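Local structure of DUF416 domain-containing protein (2Q9R) at residues P18-F23 with K112-I117; E55-S60 with T104-I109; S126-Y131 with H152-E157; A134-D139 with D146-A151. The protein is of unknown function but belongs to the all-helical DUF416 family and binds benzoic acid in the crystal, next to a second copy of itself. One frame throughout, in Å; residues are numbered along the deposited sequence. Where two conformers were deposited one is given.

Contact 1: P18-F23 with K112-I117; sequences PQKQLF and KIEEDI
K20 of segment 18-23 points its side chain at segment 112-117, and its CA lies 6.4 Å from that of I117, the nearest backbone pair. The aliphatic part does the packing first. CB meets the I117 branch methyl CG2 at 3.7 Å; CD then runs beside E114, 4.0 Å from its CG; CE comes to 3.5 Å from E114 OE1. A bend at the last torsion (chi4 101°) turns NZ onto E114 OE1 in a 2.8 Å salt bridge, met nearly head-on to the C-O bond, while the two side chains cross at about a right angle. NZ also donates to the backbone carbonyls of L15 and K13, which gives the ammonium three oxygen partners. The fold is all-helical, and this contact sets the early part of helix 17-42 against the short helix 114-118. That short helix follows a Schellman motif in which K112, with positive phi, ends helix 92-111, and I113 is its N-cap. I117 has CG2 anti to its backbone N, which carries the methyl to 3.3 Å from K20 O, over the helix backbone. Cutting K20 back to an alanine removes the ammonium, and the E114 carboxylate and the L15 and K13 carbonyls would probably be left without this donor. The next residue, Q21, lies against I109 of helix 92-111 and S60 of helix 47-62.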
loop_
_atom_site.group_PDB
_atom_site.type_symbol
_atom_site.label_atom_id
_atom_site.label_comp_id
_atom_site.label_asym_id
_atom_site.label_seq_id
_atom_site.Cartn_x
_atom_site.Cartn_y
_atom_site.Cartn_z
ATOM N N PRO A 18 -28.824 12.902 3.685
ATOM C CA PRO A 18 -27.954 12.852 4.867
ATOM C C PRO A 18 -27.051 11.612 4.919
ATOM O O PRO A 18 -25.888 11.743 5.282
ATOM C CB PRO A 18 -28.934 12.922 6.060
ATOM C CG PRO A 18 -30.236 13.302 5.481
ATOM C CD PRO A 18 -30.258 12.945 4.048
ATOM N N GLN A 19 -27.558 10.444 4.490
ATOM C CA GLN A 19 -26.758 9.228 4.408
ATOM C C GLN A 19 -25.583 9.402 3.430
ATOM O O GLN A 19 -24.482 9.066 3.758
ATOM C CB GLN A 19 -27.626 8.047 3.950
ATOM C CG GLN A 19 -28.539 7.501 5.022
ATOM C CD GLN A 19 -29.349 6.345 4.544
ATOM O OE1 GLN A 19 -30.034 6.437 3.511
ATOM N NE2 GLN A 19 -29.313 5.233 5.306
ATOM N N LYS A 20 -25.872 9.925 2.234
ATOM C CA LYS A 20 -24.836 10.280 1.238
ATOM C C LYS A 20 -23.781 11.249 1.768
ATOM O O LYS A 20 -22.557 11.053 1.580
ATOM C CB LYS A 20 -25.503 10.914 0.035
ATOM C CG LYS A 20 -26.335 9.954 -0.829
ATOM C CD LYS A 20 -26.992 10.739 -2.003
ATOM C CE LYS A 20 -27.460 9.819 -3.101
ATOM N NZ LYS A 20 -28.876 9.585 -3.049
ATOM N N GLN A 21 -24.265 12.277 2.437
ATOM C CA GLN A 21 -23.413 13.325 2.991
ATOM C C GLN A 21 -22.465 12.765 4.030
ATOM O O GLN A 21 -21.247 13.091 4.043
ATOM C CB GLN A 21 -24.300 14.396 3.596
ATOM C CG GLN A 21 -23.581 15.675 3.991
ATOM C CD GLN A 21 -24.558 16.762 4.453
ATOM O OE1 GLN A 21 -25.703 16.791 4.035
ATOM N NE2 GLN A 21 -24.104 17.626 5.341
ATOM N N LEU A 22 -22.986 11.884 4.887
ATOM C CA LEU A 22 -22.126 11.171 5.851
ATOM C C LEU A 22 -21.032 10.342 5.163
ATOM O O LEU A 22 -19.825 10.424 5.525
ATOM C CB LEU A 22 -22.982 10.280 6.781
ATOM C CG LEU A 22 -22.280 9.354 7.794
ATOM C CD1 LEU A 22 -21.285 10.140 8.677
ATOM C CD2 LEU A 22 -23.320 8.618 8.680
ATOM N N PHE A 23 -21.456 9.504 4.211
ATOM C CA PHE A 23 -20.538 8.683 3.411
ATOM C C PHE A 23 -19.383 9.517 2.824
ATOM O O PHE A 23 -18.191 9.168 2.944
ATOM C CB PHE A 23 -21.351 7.964 2.290
ATOM C CG PHE A 23 -20.504 7.095 1.365
ATOM C CD1 PHE A 23 -19.874 7.641 0.265
ATOM C CD2 PHE A 23 -20.351 5.718 1.618
ATOM C CE1 PHE A 23 -19.121 6.848 -0.596
ATOM C CE2 PHE A 23 -19.568 4.924 0.787
ATOM C CZ PHE A 23 -18.926 5.489 -0.309
ATOM N N LYS A 112 -27.741 21.246 -2.758
ATOM C CA LYS A 112 -28.430 19.951 -2.626
ATOM C C LYS A 112 -28.276 19.113 -3.908
ATOM O O LYS A 112 -29.263 18.622 -4.460
ATOM C CB LYS A 112 -29.908 20.139 -2.254
ATOM C CG LYS A 112 -30.173 20.661 -0.841
ATOM N N ILE A 113 -27.032 18.951 -4.371
ATOM C CA ILE A 113 -26.749 18.216 -5.593
ATOM C C ILE A 113 -26.294 16.802 -5.223
ATOM O O ILE A 113 -25.114 16.558 -5.030
ATOM C CB ILE A 113 -25.679 18.923 -6.469
ATOM C CG1 ILE A 113 -25.983 20.425 -6.603
ATOM C CG2 ILE A 113 -25.631 18.276 -7.860
ATOM C CD1 ILE A 113 -24.788 21.264 -7.064
ATOM N N GLU A 114 -27.239 15.877 -5.117
ATOM C CA GLU A 114 -26.916 14.519 -4.672
ATOM C C GLU A 114 -25.879 13.809 -5.548
ATOM O O GLU A 114 -25.050 13.059 -5.019
ATOM C CB GLU A 114 -28.187 13.667 -4.503
ATOM C CG GLU A 114 -28.931 14.052 -3.210
ATOM C CD GLU A 114 -30.200 13.256 -2.933
ATOM O OE1 GLU A 114 -30.193 12.010 -3.045
ATOM O OE2 GLU A 114 -31.208 13.901 -2.574
ATOM N N GLU A 115 -25.920 14.058 -6.867
ATOM C CA GLU A 115 -24.965 13.442 -7.808
ATOM C C GLU A 115 -23.529 13.708 -7.382
ATOM O O GLU A 115 -22.704 12.788 -7.324
ATOM C CB GLU A 115 -25.164 13.965 -9.248
ATOM C CG GLU A 115 -26.065 13.106 -10.157
ATOM N N ASP A 116 -23.231 14.972 -7.086
ATOM C CA ASP A 116 -21.866 15.348 -6.742
ATOM C C ASP A 116 -21.370 14.698 -5.455
ATOM O O ASP A 116 -20.159 14.465 -5.278
ATOM C CB ASP A 116 -21.763 16.848 -6.562
ATOM C CG ASP A 116 -21.890 17.612 -7.861
ATOM O OD1 ASP A 116 -22.177 17.006 -8.926
ATOM O OD2 ASP A 116 -21.697 18.837 -7.780
ATOM N N ILE A 117 -22.301 14.486 -4.531
ATOM C CA ILE A 117 -21.988 13.857 -3.261
ATOM C C ILE A 117 -21.628 12.411 -3.536
ATOM O O ILE A 117 -20.624 11.951 -3.066
ATOM C CB ILE A 117 -23.158 13.933 -2.232
ATOM C CG1 ILE A 117 -23.547 15.391 -1.955
ATOM C CG2 ILE A 117 -22.763 13.202 -0.943
ATOM C CD1 ILE A 117 -24.812 15.578 -1.114
#

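Contact 2: E55-S60 with T104-I109; sequences ELLWQS and TLLGAI
L57 of helix 47-62 reaches across to three residues of helix 92-111, and its two methyls divide the work. CD2 makes the close contacts: it lies 3.3 Å from I109 CD1, tighter than usual van der Waals contact, and 3.8 Å from L106 CD2. CD1 is less pressed, meeting L105 CD2 at 4.1 Å as the two leucines slide past each other in opposite directions. L57 carries CG beside its backbone N (chi1 -70°), and the fork of the leucine opens toward the partner helix. The backbones stay well apart. The short axes approach to 11.6 Å with their N-to-C directions 38° apart, and the nearest CA pair, L57 and L106, is 7.7 Å apart, so side-chain methyls bridge the gap and no hydrogen bond crosses it. The looser side lies toward S60, which faces the other helix but stops 6.0 Å short of it. Its hydroxyl turns back instead, donating to L56 O at 2.7 Å, a carbonyl that also accepts S60 N from the opposite face of its plane. This is apolar helix-helix packing within the all-helical fold. T25 of helix 17-42 touches both L57 and L105, I117 of helix 114-118 backs L105, and L74 and L77 of helix 70-79 meet L106, so these three helices border the pair.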
loop_
_atom_site.group_PDB
_atom_site.type_symbol
_atom_site.label_atom_id
_atom_site.label_comp_id
_atom_site.label_asym_id
_atom_site.label_seq_id
_atom_site.Cartn_x
_atom_site.Cartn_y
_atom_site.Cartn_z
ATOM N N GLU A 55 -14.345 19.914 9.986
ATOM C CA GLU A 55 -14.969 19.959 11.267
ATOM C C GLU A 55 -16.378 20.538 11.133
ATOM O O GLU A 55 -17.303 20.046 11.751
ATOM C CB GLU A 55 -14.096 20.813 12.211
ATOM C CG GLU A 55 -14.754 21.104 13.599
ATOM C CD GLU A 55 -14.819 19.881 14.537
ATOM O OE1 GLU A 55 -13.736 19.358 14.893
ATOM O OE2 GLU A 55 -15.944 19.468 14.929
ATOM N N LEU A 56 -16.526 21.549 10.276
ATOM C CA LEU A 56 -17.831 22.094 9.938
ATOM C C LEU A 56 -18.688 21.072 9.189
ATOM O O LEU A 56 -19.878 20.970 9.444
ATOM C CB LEU A 56 -17.660 23.409 9.147
ATOM C CG LEU A 56 -17.082 24.615 9.931
ATOM C CD1 LEU A 56 -16.740 25.799 9.000
ATOM C CD2 LEU A 56 -18.058 25.115 10.974
ATOM N N LEU A 57 -18.101 20.273 8.295
ATOM C CA LEU A 57 -18.880 19.208 7.649
ATOM C C LEU A 57 -19.349 18.161 8.668
ATOM O O LEU A 57 -20.498 17.695 8.609
ATOM C CB LEU A 57 -18.093 18.522 6.518
ATOM C CG LEU A 57 -17.903 19.425 5.293
ATOM C CD1 LEU A 57 -16.701 18.974 4.458
ATOM C CD2 LEU A 57 -19.177 19.550 4.460
ATOM N N TRP A 58 -18.480 17.787 9.596
ATOM C CA TRP A 58 -18.899 16.847 10.637
ATOM C C TRP A 58 -20.038 17.451 11.469
ATOM O O TRP A 58 -21.049 16.785 11.714
ATOM C CB TRP A 58 -17.746 16.425 11.525
ATOM C CG TRP A 58 -16.820 15.465 10.852
ATOM C CD1 TRP A 58 -15.535 15.702 10.492
ATOM C CD2 TRP A 58 -17.108 14.120 10.448
ATOM N NE1 TRP A 58 -14.992 14.583 9.891
ATOM C CE2 TRP A 58 -15.935 13.598 9.859
ATOM C CE3 TRP A 58 -18.226 13.298 10.537
ATOM C CZ2 TRP A 58 -15.881 12.317 9.328
ATOM C CZ3 TRP A 58 -18.153 12.000 10.046
ATOM C CH2 TRP A 58 -16.995 11.522 9.475
ATOM N N GLN A 59 -19.856 18.697 11.922
ATOM C CA GLN A 59 -20.879 19.357 12.724
ATOM C C GLN A 59 -22.198 19.494 11.985
ATOM O O GLN A 59 -23.279 19.445 12.596
ATOM C CB GLN A 59 -20.399 20.733 13.164
ATOM C CG GLN A 59 -19.335 20.713 14.241
ATOM C CD GLN A 59 -19.895 20.177 15.510
ATOM O OE1 GLN A 59 -20.952 20.632 15.967
ATOM N NE2 GLN A 59 -19.225 19.160 16.084
ATOM N N SER A 60 -22.136 19.690 10.672
ATOM C CA SER A 60 -23.370 19.773 9.876
ATOM C C SER A 60 -24.196 18.517 9.981
ATOM O O SER A 60 -25.443 18.565 9.881
ATOM C CB SER A 60 -23.084 20.005 8.402
ATOM O OG SER A 60 -22.268 21.155 8.305
ATOM N N THR A 104 -15.972 20.171 -3.561
ATOM C CA THR A 104 -17.112 19.543 -4.241
ATOM C C THR A 104 -18.237 19.183 -3.246
ATOM O O THR A 104 -19.391 19.479 -3.471
ATOM C CB THR A 104 -16.650 18.279 -4.990
ATOM O OG1 THR A 104 -15.591 18.636 -5.889
ATOM C CG2 THR A 104 -17.800 17.608 -5.750
ATOM N N LEU A 105 -17.884 18.588 -2.118
ATOM C CA LEU A 105 -18.903 18.244 -1.106
ATOM C C LEU A 105 -19.605 19.463 -0.499
ATOM O O LEU A 105 -20.853 19.472 -0.348
ATOM C CB LEU A 105 -18.264 17.360 -0.021
ATOM C CG LEU A 105 -19.160 17.038 1.159
ATOM C CD1 LEU A 105 -20.532 16.439 0.688
ATOM C CD2 LEU A 105 -18.390 16.105 2.105
ATOM N N LEU A 106 -18.827 20.478 -0.098
ATOM C CA LEU A 106 -19.419 21.709 0.393
ATOM C C LEU A 106 -20.298 22.339 -0.678
ATOM O O LEU A 106 -21.392 22.808 -0.387
ATOM C CB LEU A 106 -18.352 22.716 0.796
ATOM C CG LEU A 106 -17.772 22.687 2.200
ATOM C CD1 LEU A 106 -16.532 23.576 2.262
ATOM C CD2 LEU A 106 -18.818 23.131 3.210
ATOM N N GLY A 107 -19.833 22.330 -1.923
ATOM C CA GLY A 107 -20.633 22.886 -3.019
ATOM C C GLY A 107 -21.919 22.117 -3.261
ATOM O O GLY A 107 -22.951 22.709 -3.549
ATOM N N ALA A 108 -21.859 20.800 -3.106
ATOM C CA ALA A 108 -23.017 19.928 -3.297
ATOM C C ALA A 108 -24.067 20.112 -2.197
ATOM O O ALA A 108 -25.258 20.151 -2.479
ATOM C CB ALA A 108 -22.576 18.483 -3.385
ATOM N N ILE A 109 -23.601 20.252 -0.955
ATOM C CA ILE A 109 -24.419 20.563 0.215
ATOM C C ILE A 109 -25.152 21.874 0.017
ATOM O O ILE A 109 -26.340 21.988 0.311
ATOM C CB ILE A 109 -23.524 20.608 1.497
ATOM C CG1 ILE A 109 -23.150 19.182 1.904
ATOM C CG2 ILE A 109 -24.207 21.305 2.665
ATOM C CD1 ILE A 109 -21.855 19.067 2.621
#

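Contact 3: S126-Y131 with H152-E157; sequences STVANY and HEVMEE. With BEZ (benzoic acid), chain E.
V128 and M155 (a selenomethionine) form the closest backbone pair, 6.2 Å between CA atoms, where the two helical segments run antiparallel at 172° with axes 9.7 Å apart. The motif is an antiparallel helix pair, helix 120-136 against the start of helix 153-170, with helix 142-150 lying between them in sequence. V128 has CG1 anti to its backbone N (chi1 -179°), aimed at the other helix. There the methyl meets V154 CG1 tip to tip at 3.8 Å and also lies close to the CA of M155. The M155 chain folds at chi2 and chi3, bringing its terminal CE back alongside the first helix. CE rests 3.7 Å from A129 N and 4.0 Å from A129 CB, so the small alanine and the valine together receive the selenomethionine methyl. The side-chain contacts between the helices are apolar, and no hydrogen bond crosses between the two segments. I132 of the same helix 120-136 extends the apolar surface, touching H152, V154 and M155. Polar chemistry begins at H152, the N-cap of helix 153-170. Its ND1 is hydrogen-bonded to F148 O, which fixes the turn of the ring, and I197 of the second subunit packs on it. At the other end of the imidazole, NE2 donates to O1 of benzoic acid at 2.6 Å, with an N-H...O angle of 174°.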
loop_
_atom_site.group_PDB
_atom_site.type_symbol
_atom_site.label_atom_id
_atom_site.label_comp_id
_atom_site.label_asym_id
_atom_site.label_seq_id
_atom_site.Cartn_x
_atom_site.Cartn_y
_atom_site.Cartn_z
ATOM N N SER A 126 -10.460 6.998 -7.768
ATOM C CA SER A 126 -9.548 7.394 -8.839
ATOM C C SER A 126 -8.185 7.810 -8.325
ATOM O O SER A 126 -7.178 7.577 -8.983
ATOM C CB SER A 126 -10.144 8.551 -9.624
ATOM O OG SER A 126 -11.396 8.137 -10.129
ATOM N N THR A 127 -8.155 8.476 -7.173
ATOM C CA THR A 127 -6.892 8.854 -6.573
ATOM C C THR A 127 -6.024 7.615 -6.400
ATOM O O THR A 127 -4.820 7.599 -6.721
ATOM C CB THR A 127 -7.097 9.609 -5.214
ATOM O OG1 THR A 127 -7.858 10.789 -5.465
ATOM C CG2 THR A 127 -5.785 10.016 -4.624
ATOM N N VAL A 128 -6.650 6.558 -5.926
ATOM C CA VAL A 128 -5.921 5.275 -5.711
ATOM C C VAL A 128 -5.473 4.619 -7.037
ATOM O O VAL A 128 -4.326 4.182 -7.171
ATOM C CB VAL A 128 -6.754 4.299 -4.907
ATOM C CG1 VAL A 128 -5.929 2.982 -4.684
ATOM C CG2 VAL A 128 -7.150 4.953 -3.595
ATOM N N ALA A 129 -6.358 4.565 -8.025
ATOM C CA ALA A 129 -5.948 4.023 -9.333
ATOM C C ALA A 129 -4.814 4.836 -9.954
ATOM O O ALA A 129 -3.933 4.266 -10.570
ATOM C CB ALA A 129 -7.118 3.964 -10.267
ATOM N N ASN A 130 -4.845 6.163 -9.806
ATOM C CA ASN A 130 -3.867 7.038 -10.458
ATOM C C ASN A 130 -2.502 6.853 -9.837
ATOM O O ASN A 130 -1.489 6.831 -10.542
ATOM C CB ASN A 130 -4.255 8.514 -10.352
ATOM C CG ASN A 130 -5.405 8.884 -11.229
ATOM O OD1 ASN A 130 -5.727 8.194 -12.204
ATOM N ND2 ASN A 130 -6.058 9.975 -10.883
ATOM N N TYR A 131 -2.501 6.667 -8.520
ATOM C CA TYR A 131 -1.302 6.341 -7.756
ATOM C C TYR A 131 -0.667 5.061 -8.263
ATOM O O TYR A 131 0.515 5.050 -8.576
ATOM C CB TYR A 131 -1.632 6.220 -6.263
ATOM C CG TYR A 131 -0.434 5.915 -5.395
ATOM C CD1 TYR A 131 0.481 6.898 -5.100
ATOM C CD2 TYR A 131 -0.216 4.642 -4.870
ATOM C CE1 TYR A 131 1.580 6.631 -4.329
ATOM C CE2 TYR A 131 0.896 4.364 -4.078
ATOM C CZ TYR A 131 1.776 5.383 -3.808
ATOM O OH TYR A 131 2.889 5.205 -3.045
ATOM N N HIS A 152 -3.348 -4.802 -6.467
ATOM C CA HIS A 152 -2.582 -3.997 -5.534
ATOM C C HIS A 152 -3.391 -3.811 -4.261
ATOM O O HIS A 152 -4.507 -3.390 -4.315
ATOM C CB HIS A 152 -2.306 -2.632 -6.133
ATOM C CG HIS A 152 -1.349 -2.657 -7.287
ATOM N ND1 HIS A 152 -1.675 -3.213 -8.504
ATOM C CD2 HIS A 152 -0.087 -2.180 -7.415
ATOM C CE1 HIS A 152 -0.635 -3.123 -9.312
ATOM N NE2 HIS A 152 0.340 -2.499 -8.679
ATOM N N GLU A 153 -2.806 -4.139 -3.122
ATOM C CA GLU A 153 -3.555 -4.152 -1.867
ATOM C C GLU A 153 -4.247 -2.818 -1.526
ATOM O O GLU A 153 -5.363 -2.802 -0.981
ATOM C CB GLU A 153 -2.622 -4.587 -0.742
ATOM C CG GLU A 153 -3.300 -4.863 0.588
ATOM C CD GLU A 153 -4.134 -6.125 0.609
ATOM O OE1 GLU A 153 -4.070 -6.949 -0.339
ATOM O OE2 GLU A 153 -4.862 -6.307 1.610
ATOM N N VAL A 154 -3.604 -1.705 -1.842
ATOM C CA VAL A 154 -4.213 -0.414 -1.581
ATOM C C VAL A 154 -5.566 -0.250 -2.305
ATOM O O VAL A 154 -6.490 0.356 -1.756
ATOM C CB VAL A 154 -3.215 0.720 -1.923
ATOM C CG1 VAL A 154 -3.069 0.880 -3.416
ATOM C CG2 VAL A 154 -3.580 2.006 -1.262
HETATM N N MSE A 155 -5.703 -0.786 -3.526
HETATM C CA MSE A 155 -6.989 -0.670 -4.200
HETATM C C MSE A 155 -8.032 -1.603 -3.573
HETATM O O MSE A 155 -9.214 -1.253 -3.453
HETATM C CB MSE A 155 -6.913 -0.945 -5.699
HETATM C CG MSE A 155 -8.297 -0.847 -6.369
HETATM SE SE MSE A 155 -9.132 0.900 -6.200
HETATM C CE MSE A 155 -8.087 1.360 -7.408
ATOM N N GLU A 156 -7.618 -2.801 -3.205
ATOM C CA GLU A 156 -8.525 -3.740 -2.571
ATOM C C GLU A 156 -9.027 -3.152 -1.261
ATOM O O GLU A 156 -10.178 -3.323 -0.916
ATOM C CB GLU A 156 -7.808 -5.069 -2.288
ATOM C CG GLU A 156 -8.744 -6.186 -1.817
ATOM C CD GLU A 156 -9.869 -6.504 -2.843
ATOM O OE1 GLU A 156 -9.596 -6.529 -4.088
ATOM O OE2 GLU A 156 -11.030 -6.718 -2.387
ATOM N N GLU A 157 -8.156 -2.455 -0.539
ATOM C CA GLU A 157 -8.519 -1.769 0.699
ATOM C C GLU A 157 -9.496 -0.634 0.461
ATOM O O GLU A 157 -10.462 -0.460 1.204
ATOM C CB GLU A 157 -7.252 -1.284 1.412
ATOM C CG GLU A 157 -6.592 -2.439 2.160
ATOM C CD GLU A 157 -5.330 -2.094 2.956
ATOM O OE1 GLU A 157 -4.986 -0.894 3.104
ATOM O OE2 GLU A 157 -4.676 -3.048 3.454
HETATM C C BEZ E . 3.389 -2.561 -10.559
HETATM O O1 BEZ E . 2.716 -2.091 -9.587
HETATM O O2 BEZ E . 3.612 -1.899 -11.618
HETATM C C1 BEZ E . 3.925 -3.949 -10.466
HETATM C C2 BEZ E . 3.927 -4.787 -11.606
HETATM C C3 BEZ E . 4.429 -6.081 -11.479
HETATM C C4 BEZ E . 4.926 -6.523 -10.256
HETATM C C5 BEZ E . 4.915 -5.685 -9.139
HETATM C C6 BEZ E . 4.420 -4.374 -9.239
#

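Contact 4: A134-D139 with D146-A151; sequences AISDVD and DDFVFA. With BEZ (benzoic acid), chain E.
S136 and V138 approach the F148 ring from two directions, the hydroxyl at its edge and a valine methyl over one face. The motif is a helix-loop-helix connection: helix 120-136 ends at S136, D137, with positive phi, leaves it, and a short loop leads into helix 142-150. The phenylalanine holds CG anti to its backbone N (chi1 174°), which projects the ring across the gap; the nearest backbones remain more than 9 Å apart by CA. V138 comes from the opposite direction, with CG2 above the ring 4.0 Å from F148 CE2, and CG1 equally far from F148 CZ. S136 OG lies in the ring plane, 3.2 Å from F148 CE2. Benzoic acid places O2 in that plane too, at the ring edge, 3.6 Å from F148 CZ. A glycine in place of F148 would probably take from V138 the ring it packs on within this contact and open a gap beside the carboxyl group of the benzoic acid. L37 of the second subunit also packs on F148, so ring and ligand sit close to the dimer interface. S136 OG is within hydrogen-bonding reach of both I132 O and the ligand, lying 2.9 Å from benzoic acid O2.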
loop_
_atom_site.group_PDB
_atom_site.type_symbol
_atom_site.label_atom_id
_atom_site.label_comp_id
_atom_site.label_asym_id
_atom_site.label_seq_id
_atom_site.Cartn_x
_atom_site.Cartn_y
_atom_site.Cartn_z
ATOM N N ALA A 134 0.392 5.530 -11.979
ATOM C CA ALA A 134 1.507 6.481 -12.106
ATOM C C ALA A 134 2.833 5.766 -12.276
ATOM O O ALA A 134 3.644 6.113 -13.093
ATOM C CB ALA A 134 1.581 7.370 -10.853
ATOM N N ILE A 135 3.033 4.760 -11.451
ATOM C CA ILE A 135 4.296 4.033 -11.391
ATOM C C ILE A 135 4.339 2.943 -12.478
ATOM O O ILE A 135 5.299 2.837 -13.240
ATOM C CB ILE A 135 4.427 3.452 -9.947
ATOM C CG1 ILE A 135 5.354 2.216 -9.856
ATOM C CG2 ILE A 135 3.060 3.153 -9.440
ATOM N N SER A 136 3.251 2.193 -12.573
ATOM C CA SER A 136 3.198 0.973 -13.371
ATOM C C SER A 136 3.688 1.053 -14.804
ATOM O O SER A 136 4.426 0.180 -15.274
ATOM C CB SER A 136 1.768 0.479 -13.377
ATOM O OG SER A 136 1.430 -0.047 -12.095
ATOM N N ASP A 137 3.190 2.053 -15.523
ATOM C CA ASP A 137 3.549 2.262 -16.920
ATOM C C ASP A 137 3.298 1.002 -17.741
ATOM O O ASP A 137 4.163 0.529 -18.468
ATOM C CB ASP A 137 4.998 2.707 -16.998
ATOM C CG ASP A 137 5.293 3.583 -18.213
ATOM O OD1 ASP A 137 4.406 3.809 -19.082
ATOM O OD2 ASP A 137 6.452 4.042 -18.291
ATOM N N VAL A 138 2.100 0.450 -17.594
ATOM C CA VAL A 138 1.676 -0.716 -18.366
ATOM C C VAL A 138 0.776 -0.304 -19.524
ATOM O O VAL A 138 0.136 0.751 -19.490
ATOM C CB VAL A 138 0.920 -1.782 -17.517
ATOM C CG1 VAL A 138 1.847 -2.422 -16.542
ATOM C CG2 VAL A 138 -0.300 -1.192 -16.812
ATOM N N ASP A 139 0.710 -1.176 -20.522
ATOM C CA ASP A 139 -0.072 -0.917 -21.721
ATOM C C ASP A 139 -1.518 -1.420 -21.647
ATOM O O ASP A 139 -2.257 -1.247 -22.614
ATOM C CB ASP A 139 0.644 -1.539 -22.931
ATOM C CG ASP A 139 1.915 -0.768 -23.337
ATOM O OD1 ASP A 139 2.207 0.326 -22.768
ATOM O OD2 ASP A 139 2.608 -1.262 -24.254
ATOM N N ASP A 146 -8.139 -3.128 -15.106
ATOM C CA ASP A 146 -8.905 -3.162 -13.863
ATOM C C ASP A 146 -8.375 -4.271 -12.958
ATOM O O ASP A 146 -8.107 -4.059 -11.768
ATOM C CB ASP A 146 -10.392 -3.399 -14.162
ATOM C CG ASP A 146 -11.281 -3.209 -12.931
ATOM O OD1 ASP A 146 -11.348 -2.066 -12.414
ATOM O OD2 ASP A 146 -11.904 -4.202 -12.480
ATOM N N ASP A 147 -8.225 -5.468 -13.508
ATOM C CA ASP A 147 -7.666 -6.580 -12.729
ATOM C C ASP A 147 -6.255 -6.288 -12.212
ATOM O O ASP A 147 -5.892 -6.649 -11.086
ATOM C CB ASP A 147 -7.566 -7.845 -13.562
ATOM C CG ASP A 147 -8.891 -8.389 -14.006
ATOM O OD1 ASP A 147 -9.945 -8.044 -13.443
ATOM O OD2 ASP A 147 -8.845 -9.209 -14.942
ATOM N N PHE A 148 -5.444 -5.673 -13.067
ATOM C CA PHE A 148 -4.095 -5.297 -12.680
ATOM C C PHE A 148 -4.105 -4.299 -11.524
ATOM O O PHE A 148 -3.374 -4.447 -10.548
ATOM C CB PHE A 148 -3.359 -4.685 -13.867
ATOM C CG PHE A 148 -2.018 -4.154 -13.528
ATOM C CD1 PHE A 148 -0.929 -4.997 -13.457
ATOM C CD2 PHE A 148 -1.833 -2.802 -13.285
ATOM C CE1 PHE A 148 0.330 -4.499 -13.132
ATOM C CE2 PHE A 148 -0.587 -2.298 -12.994
ATOM C CZ PHE A 148 0.498 -3.139 -12.892
ATOM N N VAL A 149 -4.960 -3.294 -11.617
ATOM C CA VAL A 149 -5.083 -2.328 -10.525
ATOM C C VAL A 149 -5.526 -3.029 -9.221
ATOM O O VAL A 149 -4.959 -2.785 -8.132
ATOM C CB VAL A 149 -6.018 -1.162 -10.923
ATOM C CG1 VAL A 149 -6.202 -0.197 -9.759
ATOM C CG2 VAL A 149 -5.444 -0.408 -12.161
ATOM N N PHE A 150 -6.499 -3.931 -9.305
ATOM C CA PHE A 150 -6.995 -4.583 -8.090
ATOM C C PHE A 150 -6.047 -5.620 -7.511
ATOM O O PHE A 150 -6.294 -6.113 -6.410
ATOM C CB PHE A 150 -8.406 -5.171 -8.274
ATOM C CG PHE A 150 -9.491 -4.149 -8.112
ATOM C CD1 PHE A 150 -9.814 -3.290 -9.170
ATOM C CD2 PHE A 150 -10.162 -3.998 -6.901
ATOM C CE1 PHE A 150 -10.793 -2.321 -9.046
ATOM C CE2 PHE A 150 -11.151 -3.007 -6.765
ATOM C CZ PHE A 150 -11.462 -2.165 -7.852
ATOM N N ALA A 151 -4.962 -5.954 -8.217
ATOM C CA ALA A 151 -3.945 -6.845 -7.664
ATOM C C ALA A 151 -3.109 -6.107 -6.627
ATOM O O ALA A 151 -2.226 -6.695 -6.027
ATOM C CB ALA A 151 -3.046 -7.338 -8.758
HETATM C C BEZ E . 3.389 -2.561 -10.559
HETATM O O1 BEZ E . 2.716 -2.091 -9.587
HETATM O O2 BEZ E . 3.612 -1.899 -11.618
HETATM C C1 BEZ E . 3.925 -3.949 -10.466
HETATM C C2 BEZ E . 3.927 -4.787 -11.606
HETATM C C3 BEZ E . 4.429 -6.081 -11.479
HETATM C C4 BEZ E . 4.926 -6.523 -10.256
HETATM C C5 BEZ E . 4.915 -5.685 -9.139
HETATM C C6 BEZ E . 4.420 -4.374 -9.239
#

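Contacts 1 and 2 adjoin, with centres about 10 Å apart, and I113 N probably bonds to A108 O between them. Contact 2 is buried and purely apolar, whereas contact 1, partly buried, adds a salt bridge. Contacts 3 and 4 form a second pair, centres about 9 Å apart, sharing helix 120-136 and touching where M155 CE meets V149 CG1 at 3.4 Å. Both meet the same benzoic acid, H152 reaching one carboxyl oxygen and S136 the other, and both are touched by the second subunit, which contacts 1 and 2 are not. Contact 4 lies farthest from the chain centre, about 22 Å, yet its touching residues are largely buried.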